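Long-range contacts in hydrolase, HAD superfamily, subfamily III A (Legionella pneumophila, PDB 3N1U), which probably hydrolyses 3-deoxy-D-manno-octulosonate 8-phosphate to KDO and inorganic phosphate, a magnesium-dependent step in lipopolysaccharide biosynthesis: residues E43-H48 with A71-V76; A134-V139 with E151-R156. All coordinates share one frame; numbering follows the deposited sequence.

Interaction 1 (E43-H48 with A71-V76); sequences ELKSFH and AQNAVV
Val75 packs its two methyl groups against different parts of strand 43-48, and no hydrogen bond crosses between the segments. With CG1 anti to its own backbone N (chi1 175°), the valine turns that methyl to the aliphatic run of Lys45, 3.7 Å from Lys45 CG, and to the Phe47 ring. Val75 meets the ring at its edge, in plane, CG1 lying 3.7 Å from Phe47 CE2. The other methyl, CG2, sits 3.6 Å from the backbone Glu43 O. Further along Lys45, CE lies 3.9 Å from Val76 CG2 and 4.1 Å from Ala71 CB.

The polar ends meet without bonding. Lys45 and Asn73 approach from opposite directions and put two donors, Lys45 NZ and Asn73 ND2, 3.5 Å apart. The lysine chain is extended until its last torsion (chi4 -54°) bends the ammonium aside, and its salt bridge goes to Asp27, a calcium ligand. Glu43 brings its carboxylate obliquely past the Asn73 amide, the two planes 62° apart and Glu43 OE1 3.8 Å from Asn73 CB, while Glu43 OE1 accepts a hydrogen bond from ND2 of Asn39 of the second subunit.

Strand 43-48 pairs with strand 34-38 in a beta hairpin and, along its outer edge, antiparallel with a strand of the second subunit; this packing seats the hairpin on the start of helix 74-83, just past strand 64-68 of the parallel sheet.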
# COMPACT_ATOMS: atom_id res chain seq x y z
N GLU A 43 -2.72 -2.33 -18.03
CA GLU A 43 -1.75 -2.60 -16.92
C GLU A 43 -1.24 -1.28 -16.40
O GLU A 43 -1.11 -0.29 -17.17
CB GLU A 43 -0.53 -3.41 -17.38
CG GLU A 43 -0.80 -4.73 -18.11
CD GLU A 43 0.41 -5.19 -18.94
OE1 GLU A 43 0.45 -4.94 -20.18
OE2 GLU A 43 1.33 -5.78 -18.35
N LEU A 44 -0.87 -1.26 -15.12
CA LEU A 44 -0.25 -0.04 -14.60
C LEU A 44 0.85 -0.49 -13.69
O LEU A 44 0.86 -1.66 -13.25
CB LEU A 44 -1.28 0.77 -13.79
CG LEU A 44 -2.53 1.22 -14.48
CD1 LEU A 44 -3.68 0.24 -14.17
CD2 LEU A 44 -2.93 2.60 -13.90
N LYS A 45 1.80 0.39 -13.46
CA LYS A 45 2.77 0.22 -12.38
C LYS A 45 2.82 1.53 -11.60
O LYS A 45 2.45 2.59 -12.13
CB LYS A 45 4.20 -0.03 -12.89
CG LYS A 45 4.32 -1.13 -13.95
CD LYS A 45 5.74 -1.25 -14.48
CE LYS A 45 5.86 -2.39 -15.50
NZ LYS A 45 5.37 -3.77 -15.04
N SER A 46 3.40 1.48 -10.41
CA SER A 46 3.43 2.65 -9.52
C SER A 46 4.87 2.98 -9.21
O SER A 46 5.59 2.10 -8.65
CB SER A 46 2.68 2.27 -8.22
OG SER A 46 1.34 1.93 -8.58
N PHE A 47 5.31 4.21 -9.54
CA PHE A 47 6.71 4.64 -9.31
C PHE A 47 6.72 5.69 -8.20
O PHE A 47 5.68 6.27 -7.93
CB PHE A 47 7.26 5.26 -10.59
CG PHE A 47 7.28 4.30 -11.76
CD1 PHE A 47 8.35 3.40 -11.91
CD2 PHE A 47 6.24 4.28 -12.69
CE1 PHE A 47 8.39 2.43 -12.95
CE2 PHE A 47 6.25 3.35 -13.74
CZ PHE A 47 7.33 2.43 -13.91
N HIS A 48 7.86 5.98 -7.58
CA HIS A 48 7.85 6.87 -6.45
C HIS A 48 8.58 8.17 -6.83
O HIS A 48 9.67 8.15 -7.42
CB HIS A 48 8.55 6.20 -5.25
CG HIS A 48 8.28 6.92 -3.96
ND1 HIS A 48 8.86 8.15 -3.64
CD2 HIS A 48 7.45 6.61 -2.94
CE1 HIS A 48 8.39 8.55 -2.47
NE2 HIS A 48 7.52 7.64 -2.03
N ALA A 71 10.37 -6.46 -17.94
CA ALA A 71 9.10 -5.85 -18.36
C ALA A 71 9.20 -5.41 -19.84
O ALA A 71 10.26 -5.00 -20.30
CB ALA A 71 8.72 -4.63 -17.43
N GLN A 72 8.10 -5.56 -20.58
CA GLN A 72 8.05 -5.20 -22.01
C GLN A 72 6.96 -4.16 -22.28
O GLN A 72 6.85 -3.65 -23.37
CB GLN A 72 7.71 -6.43 -22.86
CG GLN A 72 8.88 -7.39 -23.09
CD GLN A 72 8.54 -8.56 -24.01
OE1 GLN A 72 7.43 -9.10 -23.98
NE2 GLN A 72 9.52 -8.96 -24.83
N ASN A 73 6.13 -3.87 -21.30
CA ASN A 73 4.94 -3.07 -21.62
C ASN A 73 5.25 -1.56 -21.75
O ASN A 73 6.31 -1.10 -21.34
CB ASN A 73 3.85 -3.35 -20.58
CG ASN A 73 4.33 -3.04 -19.17
OD1 ASN A 73 4.34 -1.88 -18.79
ND2 ASN A 73 4.79 -4.05 -18.44
N ALA A 74 4.32 -0.81 -22.34
CA ALA A 74 4.50 0.60 -22.61
C ALA A 74 4.52 1.51 -21.35
O ALA A 74 5.04 2.60 -21.41
CB ALA A 74 3.45 1.09 -23.61
N VAL A 75 4.00 1.03 -20.20
CA VAL A 75 4.24 1.76 -18.94
C VAL A 75 5.73 2.17 -18.77
O VAL A 75 6.03 3.30 -18.38
CB VAL A 75 3.83 0.91 -17.71
CG1 VAL A 75 4.22 1.65 -16.39
CG2 VAL A 75 2.34 0.63 -17.73
N VAL A 76 6.64 1.23 -19.04
CA VAL A 76 8.07 1.46 -18.86
C VAL A 76 8.52 2.63 -19.77
O VAL A 76 9.18 3.54 -19.30
CB VAL A 76 8.89 0.16 -19.11
CG1 VAL A 76 10.41 0.43 -19.11
CG2 VAL A 76 8.47 -0.94 -18.06

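Interaction 2 (A134-V139 with E151-R156); sequences AVSNAV and ERTGGR
Arg152 O is approached by both the backbone and the side chain of Ser136, and it also accepts a hydrogen bond from Thr150 OG1. Ser136 N gives it a weak bond of 3.3 Å, nearly straight at 162°. Ser136 OG lies 3.2 Å from the same Arg152 O and equally far from Glu151 O; its single proton could serve either carbonyl, weakly in both cases. A chi1 of 70° holds that hydroxyl between the serine's backbone N and carbonyl carbon, facing the two oxygens.

A shorter bond runs from Gly154 N to Asn137 OD1, 2.9 Å long, with the donor well above the plane of the amide carbonyl. The asparagine amide also offers ND2 to Gly28 O in a weak hydrogen bond. Both segments are loops leaving the C-terminal ends of parallel strands, 131-134 and 148-149, in the Rossmann-like HAD core. Each contains a tight turn: type I from Val135 to Ala138, and type II from Thr153 to Arg156, with Gly155 at positive phi.

Van der Waals contacts surround these bonds. Thr153 crosses Asn137 at about a right angle, its CB 3.5 Å from Asn137 OD1. Val135 CB comes within 3.9 Å of Gly154 N, and the valine also packs on Asp118, a calcium ligand. Arg152 NH1 makes a salt bridge to Glu161 in helix 158-169.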
# COMPACT_ATOMS: atom_id res chain seq x y z
N ALA A 134 20.96 -4.50 -3.30
CA ALA A 134 19.64 -5.13 -3.12
C ALA A 134 18.67 -4.15 -2.49
O ALA A 134 19.00 -3.51 -1.51
CB ALA A 134 19.74 -6.40 -2.25
N VAL A 135 17.47 -4.01 -3.06
CA VAL A 135 16.34 -3.37 -2.30
C VAL A 135 16.02 -4.24 -1.07
O VAL A 135 16.32 -5.46 -1.05
CB VAL A 135 15.07 -3.12 -3.17
CG1 VAL A 135 15.40 -2.09 -4.30
CG2 VAL A 135 14.50 -4.43 -3.77
N SER A 136 15.44 -3.65 -0.02
CA SER A 136 15.28 -4.44 1.21
C SER A 136 14.30 -5.59 1.03
O SER A 136 14.34 -6.53 1.78
CB SER A 136 14.84 -3.56 2.41
OG SER A 136 13.52 -3.11 2.28
N ASN A 137 13.39 -5.49 0.05
CA ASN A 137 12.37 -6.54 -0.18
C ASN A 137 12.87 -7.57 -1.23
O ASN A 137 12.06 -8.36 -1.78
CB ASN A 137 11.05 -5.87 -0.72
CG ASN A 137 11.34 -4.97 -1.90
OD1 ASN A 137 12.15 -4.11 -1.80
ND2 ASN A 137 10.69 -5.21 -3.07
N ALA A 138 14.16 -7.56 -1.53
CA ALA A 138 14.70 -8.50 -2.52
C ALA A 138 14.59 -9.93 -2.04
O ALA A 138 14.47 -10.19 -0.81
CB ALA A 138 16.20 -8.17 -2.85
N VAL A 139 14.68 -10.88 -2.99
CA VAL A 139 14.60 -12.30 -2.64
C VAL A 139 15.86 -12.68 -1.84
O VAL A 139 16.91 -12.00 -1.93
CB VAL A 139 14.38 -13.22 -3.86
CG1 VAL A 139 13.08 -12.73 -4.62
CG2 VAL A 139 15.65 -13.27 -4.77
N GLU A 151 17.61 0.40 3.13
CA GLU A 151 16.67 0.27 4.25
C GLU A 151 15.29 0.20 3.66
O GLU A 151 14.45 -0.59 4.08
CB GLU A 151 16.77 1.46 5.22
CG GLU A 151 18.17 1.60 5.85
CD GLU A 151 18.49 0.49 6.85
OE1 GLU A 151 18.13 0.66 8.04
OE2 GLU A 151 19.13 -0.54 6.47
N ARG A 152 15.02 1.08 2.69
CA ARG A 152 13.69 1.15 2.11
C ARG A 152 13.42 0.04 1.09
O ARG A 152 14.36 -0.55 0.54
CB ARG A 152 13.45 2.55 1.51
CG ARG A 152 13.35 3.64 2.60
CD ARG A 152 13.84 5.00 2.06
NE ARG A 152 14.05 6.05 3.08
CZ ARG A 152 15.22 6.30 3.68
NH1 ARG A 152 16.31 5.59 3.37
NH2 ARG A 152 15.34 7.32 4.55
N THR A 153 12.13 -0.20 0.81
CA THR A 153 11.69 -1.22 -0.14
C THR A 153 11.56 -0.57 -1.53
O THR A 153 11.53 0.67 -1.65
CB THR A 153 10.32 -1.90 0.26
OG1 THR A 153 9.32 -0.90 0.24
CG2 THR A 153 10.38 -2.52 1.72
N GLY A 154 11.56 -1.42 -2.56
CA GLY A 154 11.39 -1.00 -3.99
C GLY A 154 10.11 -0.17 -4.10
O GLY A 154 9.05 -0.51 -3.48
N GLY A 155 10.18 0.87 -4.94
CA GLY A 155 9.07 1.84 -5.10
C GLY A 155 8.72 2.70 -3.92
O GLY A 155 7.69 3.32 -3.90
N ARG A 156 9.56 2.72 -2.88
CA ARG A 156 9.23 3.52 -1.73
C ARG A 156 10.37 4.47 -1.38
O ARG A 156 10.39 5.02 -0.27
CB ARG A 156 8.91 2.64 -0.53
CG ARG A 156 7.72 1.74 -0.76
CD ARG A 156 6.50 2.58 -1.04
NE ARG A 156 5.26 1.80 -1.01
CZ ARG A 156 4.64 1.33 -2.09
NH1 ARG A 156 5.16 1.54 -3.29
NH2 ARG A 156 3.51 0.64 -1.94

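The centres of the two interactions lie 18 Å apart, yet their ends touch: His48, closing strand 43-48, places CB 3.3 Å from Gly155 O and CD2 3.8 Å from Arg156 CA. The far end of the strand in interaction 1 thereby reaches the 151-156 loop of interaction 2. Both border the metal site formed by Asp25, Asp27 and Asp118. The side chains of Ala71 in interaction 1 and Val135 in interaction 2 each lie about 8 Å from a bound calcium ion, measured between nearest atoms. Both contacts also touch the second subunit, and Lys45, whose strand pairs with that subunit, salt-bridges the calcium ligand Asp27.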